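Local structure of uncharacterized protein (Vanderwaltozyma polyspora, 5THE) at residues D426-I439 / P451-S465. The protein probably binds RNA as a budding-yeast Argonaute, whose C-terminal lobe, including the Piwi domain, makes up this chain. Numbering follows the deposited sequence.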
ATOM      1  N   ASP A 426     -16.167 -18.319   5.452  1.00 25.50           N
ATOM      2  CA  ASP A 426     -15.140 -19.303   5.777  1.00 21.34           C
ATOM      3  C   ASP A 426     -15.739 -20.694   5.931  1.00 28.47           C
ATOM      4  O   ASP A 426     -15.130 -21.559   6.563  1.00 30.27           O
ATOM      5  CB  ASP A 426     -14.327 -18.891   7.014  1.00 19.37           C
ATOM      6  CG  ASP A 426     -15.144 -18.861   8.319  1.00 21.46           C
ATOM      7  OD1 ASP A 426     -16.388 -18.995   8.309  1.00 25.94           O
ATOM      8  OD2 ASP A 426     -14.514 -18.681   9.382  1.00 27.26           O
ATOM      9  N   ARG A 427     -16.915 -20.931   5.347  1.00 29.95           N
ATOM     10  CA  ARG A 427     -17.521 -22.250   5.324  1.00 31.00           C
ATOM     11  C   ARG A 427     -18.016 -22.556   3.919  1.00 32.60           C
ATOM     12  O   ARG A 427     -18.279 -21.649   3.128  1.00 31.41           O
ATOM     13  CB  ARG A 427     -18.677 -22.347   6.328  1.00 32.37           C
ATOM     14  CG  ARG A 427     -18.217 -22.372   7.768  1.00 30.74           C
ATOM     15  CD  ARG A 427     -19.373 -22.580   8.650  1.00 32.89           C
ATOM     16  NE  ARG A 427     -19.055 -22.392  10.058  1.00 40.02           N
ATOM     17  CZ  ARG A 427     -18.699 -23.375  10.873  1.00 37.40           C
ATOM     18  NH1 ARG A 427     -18.595 -24.616  10.406  1.00 34.48           N
ATOM     19  NH2 ARG A 427     -18.451 -23.114  12.149  1.00 31.95           N
ATOM     20  N   GLY A 428     -18.119 -23.850   3.610  1.00 35.64           N
ATOM     21  CA  GLY A 428     -18.746 -24.290   2.375  1.00 32.77           C
ATOM     22  C   GLY A 428     -17.826 -24.282   1.168  1.00 33.63           C
ATOM     23  O   GLY A 428     -17.577 -25.327   0.565  1.00 36.10           O
ATOM     24  N   ILE A 429     -17.314 -23.113   0.784  1.00 28.19           N
ATOM     25  CA  ILE A 429     -16.433 -23.038  -0.374  1.00 27.94           C
ATOM     26  C   ILE A 429     -14.970 -22.994   0.019  1.00 32.36           C
ATOM     27  O   ILE A 429     -14.107 -22.930  -0.862  1.00 26.88           O
ATOM     28  CB  ILE A 429     -16.782 -21.834  -1.263  1.00 33.11           C
ATOM     29  CG1 ILE A 429     -16.691 -20.537  -0.453  1.00 32.68           C
ATOM     30  CG2 ILE A 429     -18.183 -22.014  -1.879  1.00 34.76           C
ATOM     31  CD1 ILE A 429     -16.721 -19.280  -1.321  1.00 29.64           C
ATOM     32  N   THR A 430     -14.662 -23.050   1.310  1.00 29.95           N
ATOM     33  CA  THR A 430     -13.293 -22.984   1.803  1.00 27.82           C
ATOM     34  C   THR A 430     -12.800 -24.362   2.209  1.00 30.07           C
ATOM     35  O   THR A 430     -13.550 -25.338   2.264  1.00 30.97           O
ATOM     36  CB  THR A 430     -13.209 -22.067   3.016  1.00 33.12           C
ATOM     37  OG1 THR A 430     -14.158 -22.538   3.978  1.00 34.18           O
ATOM     38  CG2 THR A 430     -13.514 -20.612   2.643  1.00 32.65           C
ATOM     39  N   SER A 431     -11.524 -24.418   2.558  1.00 31.37           N
ATOM     40  CA  SER A 431     -10.938 -25.677   2.981  1.00 33.60           C
ATOM     41  C   SER A 431     -11.378 -26.026   4.398  1.00 30.74           C
ATOM     42  O   SER A 431     -11.435 -25.166   5.284  1.00 28.87           O
ATOM     43  CB  SER A 431      -9.417 -25.598   2.908  1.00 29.83           C
ATOM     44  OG  SER A 431      -8.859 -26.786   3.414  1.00 35.69           O
ATOM     45  N   VAL A 432     -11.705 -27.298   4.615  1.00 26.10           N
ATOM     46  CA  VAL A 432     -11.913 -27.755   5.984  1.00 28.44           C
ATOM     47  C   VAL A 432     -10.572 -27.886   6.698  1.00 30.92           C
ATOM     48  O   VAL A 432     -10.373 -27.321   7.776  1.00 30.10           O
ATOM     49  CB  VAL A 432     -12.708 -29.073   6.012  1.00 30.32           C
ATOM     50  CG1 VAL A 432     -12.793 -29.596   7.446  1.00 31.23           C
ATOM     51  CG2 VAL A 432     -14.108 -28.879   5.454  1.00 29.05           C
ATOM     52  N   ALA A 433      -9.612 -28.597   6.078  1.00 29.74           N
ATOM     53  CA  ALA A 433      -8.337 -28.873   6.740  1.00 31.48           C
ATOM     54  C   ALA A 433      -7.455 -27.630   6.824  1.00 31.35           C
ATOM     55  O   ALA A 433      -6.748 -27.433   7.817  1.00 31.89           O
ATOM     56  CB  ALA A 433      -7.586 -29.993   6.010  1.00 30.87           C
ATOM     57  N   HIS A 434      -7.468 -26.789   5.803  1.00 27.05           N
ATOM     58  CA  HIS A 434      -6.595 -25.629   5.817  1.00 26.82           C
ATOM     59  C   HIS A 434      -7.340 -24.396   6.319  1.00 23.45           C
ATOM     60  O   HIS A 434      -8.569 -24.352   6.371  1.00 25.23           O
ATOM     61  CB  HIS A 434      -5.993 -25.409   4.433  1.00 37.30           C
ATOM     62  CG  HIS A 434      -4.953 -26.429   4.086  1.00 59.90           C
ATOM     63  ND1 HIS A 434      -5.001 -27.190   2.936  1.00 67.32           N
ATOM     64  CD2 HIS A 434      -3.847 -26.831   4.758  1.00 71.76           C
ATOM     65  CE1 HIS A 434      -3.960 -28.003   2.908  1.00 72.50           C
ATOM     66  NE2 HIS A 434      -3.243 -27.806   4.001  1.00 76.69           N
ATOM     67  N   PHE A 435      -6.565 -23.396   6.714  1.00 25.18           N
ATOM     68  CA  PHE A 435      -7.060 -22.245   7.459  1.00 27.99           C
ATOM     69  C   PHE A 435      -7.267 -21.093   6.475  1.00 23.51           C
ATOM     70  O   PHE A 435      -6.475 -20.158   6.394  1.00 28.84           O
ATOM     71  CB  PHE A 435      -6.051 -21.903   8.572  1.00 29.51           C
ATOM     72  CG  PHE A 435      -6.590 -20.993   9.653  1.00 31.39           C
ATOM     73  CD1 PHE A 435      -7.836 -20.409   9.547  1.00 34.69           C
ATOM     74  CD2 PHE A 435      -5.828 -20.729  10.785  1.00 33.33           C
ATOM     75  CE1 PHE A 435      -8.308 -19.576  10.539  1.00 36.98           C
ATOM     76  CE2 PHE A 435      -6.300 -19.901  11.786  1.00 32.38           C
ATOM     77  CZ  PHE A 435      -7.537 -19.322  11.660  1.00 35.64           C
ATOM     78  N   ASP A 436      -8.354 -21.165   5.708  1.00 27.86           N
ATOM     79  CA  ASP A 436      -8.622 -20.131   4.720  1.00 27.16           C
ATOM     80  C   ASP A 436     -10.007 -19.519   4.917  1.00 26.65           C
ATOM     81  O   ASP A 436     -10.892 -20.082   5.573  1.00 20.09           O
ATOM     82  CB  ASP A 436      -8.452 -20.661   3.281  1.00 20.97           C
ATOM     83  CG  ASP A 436      -9.565 -21.622   2.863  1.00 29.79           C
ATOM     84  OD1 ASP A 436      -9.954 -22.493   3.664  1.00 27.32           O
ATOM     85  OD2 ASP A 436     -10.044 -21.508   1.717  1.00 30.13           O
ATOM     86  N   PHE A 437     -10.164 -18.316   4.373  1.00 25.06           N
ATOM     87  CA  PHE A 437     -11.431 -17.602   4.444  1.00 24.14           C
ATOM     88  C   PHE A 437     -11.430 -16.542   3.355  1.00 22.73           C
ATOM     89  O   PHE A 437     -10.376 -16.117   2.878  1.00 22.67           O
ATOM     90  CB  PHE A 437     -11.675 -16.985   5.832  1.00 20.23           C
ATOM     91  CG  PHE A 437     -10.538 -16.163   6.354  1.00 22.53           C
ATOM     92  CD1 PHE A 437     -10.402 -14.832   5.992  1.00 21.47           C
ATOM     93  CD2 PHE A 437      -9.613 -16.715   7.225  1.00 23.23           C
ATOM     94  CE1 PHE A 437      -9.360 -14.072   6.475  1.00 22.30           C
ATOM     95  CE2 PHE A 437      -8.557 -15.957   7.718  1.00 27.15           C
ATOM     96  CZ  PHE A 437      -8.428 -14.632   7.338  1.00 25.50           C
ATOM     97  N   PHE A 438     -12.629 -16.162   2.933  1.00 22.63           N
ATOM     98  CA  PHE A 438     -12.812 -15.056   2.005  1.00 23.22           C
ATOM     99  C   PHE A 438     -13.313 -13.851   2.779  1.00 23.39           C
ATOM    100  O   PHE A 438     -14.131 -13.991   3.692  1.00 19.35           O
ATOM    101  CB  PHE A 438     -13.840 -15.382   0.917  1.00 22.37           C
ATOM    102  CG  PHE A 438     -13.425 -16.458  -0.038  1.00 22.44           C
ATOM    103  CD1 PHE A 438     -13.615 -17.795   0.277  1.00 20.89           C
ATOM    104  CD2 PHE A 438     -12.901 -16.127  -1.284  1.00 23.99           C
ATOM    105  CE1 PHE A 438     -13.263 -18.788  -0.611  1.00 24.51           C
ATOM    106  CE2 PHE A 438     -12.550 -17.119  -2.189  1.00 26.78           C
ATOM    107  CZ  PHE A 438     -12.732 -18.449  -1.856  1.00 25.31           C
ATOM    108  N   ILE A 439     -12.843 -12.667   2.400  1.00 21.00           N
ATOM    109  CA  ILE A 439     -13.471 -11.427   2.855  1.00 26.50           C
ATOM    110  C   ILE A 439     -13.600 -10.506   1.653  1.00 25.92           C
ATOM    111  O   ILE A 439     -12.643 -10.313   0.900  1.00 20.68           O
ATOM    112  CB  ILE A 439     -12.698 -10.718   3.984  1.00 22.66           C
ATOM    113  CG1 ILE A 439     -12.423 -11.654   5.161  1.00 26.14           C
ATOM    114  CG2 ILE A 439     -13.501  -9.544   4.485  1.00 20.94           C
ATOM    115  CD1 ILE A 439     -11.605 -11.005   6.310  1.00 19.36           C
ATOM    116  N   PRO A 451     -13.976 -10.987  -4.032  1.00 22.71           N
ATOM    117  CA  PRO A 451     -13.493 -11.139  -2.659  1.00 24.52           C
ATOM    118  C   PRO A 451     -12.011 -11.490  -2.633  1.00 26.46           C
ATOM    119  O   PRO A 451     -11.443 -11.992  -3.601  1.00 26.65           O
ATOM    120  CB  PRO A 451     -14.352 -12.282  -2.111  1.00 24.77           C
ATOM    121  CG  PRO A 451     -14.699 -13.119  -3.345  1.00 24.22           C
ATOM    122  CD  PRO A 451     -14.772 -12.143  -4.493  1.00 25.18           C
ATOM    123  N   CYS A 452     -11.368 -11.188  -1.507  1.00 23.97           N
ATOM    124  CA  CYS A 452      -9.996 -11.622  -1.303  1.00 20.43           C
ATOM    125  C   CYS A 452     -10.008 -12.989  -0.634  1.00 21.84           C
ATOM    126  O   CYS A 452     -10.796 -13.236   0.288  1.00 17.58           O
ATOM    127  CB  CYS A 452      -9.208 -10.632  -0.448  1.00 21.25           C
ATOM    128  SG  CYS A 452      -7.451 -11.085  -0.290  1.00 26.83           S
ATOM    129  N   HIS A 453      -9.166 -13.886  -1.136  1.00 23.90           N
ATOM    130  CA  HIS A 453      -8.999 -15.219  -0.560  1.00 25.07           C
ATOM    131  C   HIS A 453      -7.744 -15.225   0.314  1.00 23.23           C
ATOM    132  O   HIS A 453      -6.638 -14.975  -0.177  1.00 24.23           O
ATOM    133  CB  HIS A 453      -8.911 -16.280  -1.666  1.00 24.43           C
ATOM    134  CG  HIS A 453      -9.205 -17.671  -1.184  1.00 22.60           C
ATOM    135  ND1 HIS A 453      -9.300 -18.752  -2.031  1.00 23.11           N
ATOM    136  CD2 HIS A 453      -9.419 -18.151   0.066  1.00 25.75           C
ATOM    137  CE1 HIS A 453      -9.565 -19.840  -1.326  1.00 27.11           C
ATOM    138  NE2 HIS A 453      -9.638 -19.503  -0.051  1.00 30.56           N
ATOM    139  N   TYR A 454      -7.926 -15.484   1.609  1.00 21.66           N
ATOM    140  CA  TYR A 454      -6.859 -15.452   2.591  1.00 21.91           C
ATOM    141  C   TYR A 454      -6.547 -16.862   3.061  1.00 24.63           C
ATOM    142  O   TYR A 454      -7.455 -17.680   3.241  1.00 22.71           O
ATOM    143  CB  TYR A 454      -7.239 -14.638   3.826  1.00 19.31           C
ATOM    144  CG  TYR A 454      -7.552 -13.186   3.629  1.00 22.00           C
ATOM    145  CD1 TYR A 454      -8.831 -12.768   3.263  1.00 25.41           C
ATOM    146  CD2 TYR A 454      -6.586 -12.216   3.874  1.00 22.23           C
ATOM    147  CE1 TYR A 454      -9.122 -11.421   3.117  1.00 25.99           C
ATOM    148  CE2 TYR A 454      -6.864 -10.871   3.727  1.00 25.33           C
ATOM    149  CZ  TYR A 454      -8.135 -10.473   3.360  1.00 28.77           C
ATOM    150  OH  TYR A 454      -8.416  -9.119   3.222  1.00 29.80           O
ATOM    151  N   TRP A 455      -5.273 -17.120   3.322  1.00 20.48           N
ATOM    152  CA  TRP A 455      -4.862 -18.340   3.996  1.00 24.68           C
ATOM    153  C   TRP A 455      -3.932 -17.982   5.144  1.00 25.40           C
ATOM    154  O   TRP A 455      -2.941 -17.284   4.939  1.00 23.51           O
ATOM    155  CB  TRP A 455      -4.153 -19.294   3.034  1.00 25.91           C
ATOM    156  CG  TRP A 455      -4.922 -19.596   1.771  1.00 33.46           C
ATOM    157  CD1 TRP A 455      -5.205 -18.729   0.733  1.00 40.55           C
ATOM    158  CD2 TRP A 455      -5.463 -20.855   1.393  1.00 34.84           C
ATOM    159  NE1 TRP A 455      -5.904 -19.382  -0.258  1.00 37.87           N
ATOM    160  CE2 TRP A 455      -6.070 -20.692   0.120  1.00 34.09           C
ATOM    161  CE3 TRP A 455      -5.493 -22.113   2.000  1.00 32.08           C
ATOM    162  CZ2 TRP A 455      -6.706 -21.736  -0.543  1.00 47.07           C
ATOM    163  CZ3 TRP A 455      -6.128 -23.155   1.334  1.00 46.31           C
ATOM    164  CH2 TRP A 455      -6.726 -22.959   0.074  1.00 52.19           C
ATOM    165  N   CYS A 456      -4.241 -18.460   6.343  1.00 24.14           N
ATOM    166  CA  CYS A 456      -3.231 -18.474   7.390  1.00 24.31           C
ATOM    167  C   CYS A 456      -2.341 -19.691   7.144  1.00 27.48           C
ATOM    168  O   CYS A 456      -2.786 -20.833   7.302  1.00 27.31           O
ATOM    169  CB  CYS A 456      -3.858 -18.521   8.776  1.00 23.76           C
ATOM    170  SG  CYS A 456      -2.578 -18.545  10.082  1.00 27.52           S
ATOM    171  N   LEU A 457      -1.096 -19.449   6.734  1.00 24.00           N
ATOM    172  CA  LEU A 457      -0.156 -20.520   6.426  1.00 27.97           C
ATOM    173  C   LEU A 457       0.698 -20.910   7.624  1.00 29.90           C
ATOM    174  O   LEU A 457       1.256 -22.016   7.646  1.00 24.51           O
ATOM    175  CB  LEU A 457       0.765 -20.092   5.281  1.00 26.50           C
ATOM    176  CG  LEU A 457       0.137 -19.677   3.941  1.00 27.65           C
ATOM    177  CD1 LEU A 457       1.221 -19.389   2.900  1.00 25.18           C
ATOM    178  CD2 LEU A 457      -0.796 -20.753   3.441  1.00 19.89           C
ATOM    179  N   TYR A 458       0.819 -20.033   8.617  1.00 24.19           N
ATOM    180  CA  TYR A 458       1.698 -20.287   9.748  1.00 23.99           C
ATOM    181  C   TYR A 458       1.290 -19.359  10.872  1.00 27.96           C
ATOM    182  O   TYR A 458       1.002 -18.191  10.633  1.00 29.27           O
ATOM    183  CB  TYR A 458       3.167 -20.048   9.399  1.00 22.60           C
ATOM    184  CG  TYR A 458       4.131 -20.773  10.310  1.00 27.07           C
ATOM    185  CD1 TYR A 458       4.206 -22.159  10.288  1.00 34.24           C
ATOM    186  CD2 TYR A 458       4.989 -20.079  11.178  1.00 30.53           C
ATOM    187  CE1 TYR A 458       5.102 -22.849  11.105  1.00 39.48           C
ATOM    188  CE2 TYR A 458       5.898 -20.766  12.004  1.00 30.36           C
ATOM    189  CZ  TYR A 458       5.940 -22.156  11.955  1.00 38.90           C
ATOM    190  OH  TYR A 458       6.809 -22.887  12.740  1.00 45.68           O
ATOM    191  N   ASP A 459       1.266 -19.867  12.096  1.00 27.67           N
ATOM    192  CA  ASP A 459       0.783 -19.031  13.182  1.00 21.32           C
ATOM    193  C   ASP A 459       1.402 -19.529  14.485  1.00 27.05           C
ATOM    194  O   ASP A 459       1.022 -20.588  14.988  1.00 29.09           O
ATOM    195  CB  ASP A 459      -0.746 -19.039  13.239  1.00 22.14           C
ATOM    196  CG  ASP A 459      -1.276 -18.328  14.422  1.00 31.15           C
ATOM    197  OD1 ASP A 459      -2.215 -18.837  15.054  1.00 34.66           O
ATOM    198  OD2 ASP A 459      -0.740 -17.254  14.724  1.00 30.72           O
ATOM    199  N   GLU A 460       2.318 -18.742  15.042  1.00 31.27           N
ATOM    200  CA  GLU A 460       2.810 -18.984  16.390  1.00 28.84           C
ATOM    201  C   GLU A 460       2.133 -18.077  17.404  1.00 34.47           C
ATOM    202  O   GLU A 460       2.624 -17.927  18.525  1.00 32.35           O
ATOM    203  CB  GLU A 460       4.330 -18.812  16.453  1.00 22.26           C
ATOM    204  CG  GLU A 460       5.023 -19.215  15.177  1.00 25.23           C
ATOM    205  CD  GLU A 460       6.522 -19.008  15.249  1.00 32.72           C
ATOM    206  OE1 GLU A 460       7.227 -19.910  15.744  1.00 33.61           O
ATOM    207  OE2 GLU A 460       6.992 -17.926  14.860  1.00 35.68           O
ATOM    208  N   ASN A 461       1.010 -17.465  17.038  1.00 32.87           N
ATOM    209  CA  ASN A 461       0.401 -16.465  17.901  1.00 30.48           C
ATOM    210  C   ASN A 461      -0.977 -16.870  18.398  1.00 26.04           C
ATOM    211  O   ASN A 461      -1.700 -16.017  18.910  1.00 25.63           O
ATOM    212  CB  ASN A 461       0.334 -15.113  17.186  1.00 28.49           C
ATOM    213  CG  ASN A 461       1.689 -14.432  17.122  1.00 30.86           C
ATOM    214  OD1 ASN A 461       2.295 -14.165  18.155  1.00 36.20           O
ATOM    215  ND2 ASN A 461       2.172 -14.160  15.915  1.00 25.30           N
ATOM    216  N   GLN A 462      -1.349 -18.153  18.281  1.00 26.77           N
ATOM    217  CA  GLN A 462      -2.598 -18.661  18.866  1.00 32.51           C
ATOM    218  C   GLN A 462      -3.798 -17.867  18.356  1.00 33.98           C
ATOM    219  O   GLN A 462      -4.665 -17.437  19.128  1.00 32.60           O
ATOM    220  CB  GLN A 462      -2.564 -18.634  20.400  1.00 39.14           C
ATOM    221  CG  GLN A 462      -1.556 -19.558  21.049  1.00 46.39           C
ATOM    222  CD  GLN A 462      -0.163 -18.946  21.138  1.00 51.90           C
ATOM    223  OE1 GLN A 462       0.001 -17.780  21.527  1.00 47.84           O
ATOM    224  NE2 GLN A 462       0.849 -19.731  20.769  1.00 46.98           N
ATOM    225  N   SER A 463      -3.834 -17.661  17.046  1.00 25.93           N
ATOM    226  CA  SER A 463      -4.832 -16.796  16.434  1.00 32.41           C
ATOM    227  C   SER A 463      -6.096 -17.582  16.123  1.00 29.04           C
ATOM    228  O   SER A 463      -6.030 -18.680  15.569  1.00 30.02           O
ATOM    229  CB  SER A 463      -4.287 -16.175  15.152  1.00 25.44           C
ATOM    230  OG  SER A 463      -3.050 -15.543  15.405  1.00 38.58           O
ATOM    231  N   THR A 464      -7.240 -17.005  16.461  1.00 24.63           N
ATOM    232  CA  THR A 464      -8.528 -17.566  16.090  1.00 24.31           C
ATOM    233  C   THR A 464      -8.994 -16.973  14.766  1.00 23.58           C
ATOM    234  O   THR A 464      -8.524 -15.919  14.334  1.00 26.97           O
ATOM    235  CB  THR A 464      -9.582 -17.267  17.153  1.00 26.23           C
ATOM    236  OG1 THR A 464      -9.778 -15.848  17.210  1.00 23.40           O
ATOM    237  CG2 THR A 464      -9.162 -17.802  18.521  1.00 23.59           C
ATOM    238  N   SER A 465      -9.950 -17.655  14.129  1.00 23.26           N
ATOM    239  CA  SER A 465     -10.522 -17.113  12.902  1.00 25.59           C
ATOM    240  C   SER A 465     -11.072 -15.706  13.117  1.00 22.63           C
ATOM    241  O   SER A 465     -10.867 -14.824  12.280  1.00 22.99           O
ATOM    242  CB  SER A 465     -11.614 -18.030  12.365  1.00 22.49           C
ATOM    243  OG  SER A 465     -11.050 -19.208  11.821  1.00 27.99           O
TER
HETATM  244  O   HOH W   1     -11.759 -19.288   9.184  1.00 23.62           O
HETATM  245  O   HOH W   2      -3.590 -23.152   6.192  1.00 29.37           O
HETATM  246  O   HOH W   3     -10.777  -8.488   2.094  1.00 31.50           O
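An antiparallel beta hairpin of the Piwi domain pairs residues Asp436-Ile439 with strand 452-459, and its two faces illustrate how one backbone pairing can serve unlike side-chain arrangements. Phe437 and Tyr454 form a hydrogen-bonded pair, with Tyr454 N giving a nearly straight bond to Phe437 O (2.8 Å), and Ile439 and Cys452 repeat the pattern. On the face bearing Asp436, Phe438, His453 and Trp455, the His453 ring is held in three ways. Phe438 stacks face to face on it, centroids 3.9 Å apart and planes at 19°, while Trp455 NE1 lies over its opposite face. At its edge, NE2 donates in plane to the anti lone pair of Asp436 OD2 (2.7 Å, 166° at the hydrogen). With CG anti to the backbone N (chi1 -160°), His453 reaches diagonally across the strands, from its direct partner Phe438 to that carboxylate, whose OD1 takes Ser431 N on its syn lone pair and also pairs with Arg8. Replacing His453 by alanine would probably leave Asp436 OD2 without its imidazole donor and open a gap between Phe438 and Trp455. Asp436 CB sits over the six-membered ring of Trp455, 3.7 Å from its centroid. On the other face, Tyr454 CB lies over the Phe437 ring, 3.4 Å from CE1, and helix 465-475 packs against both side chains. Strand 383-389 pairs antiparallel with 452-459 in turn, building the hairpin into the RNase H-like Piwi fold.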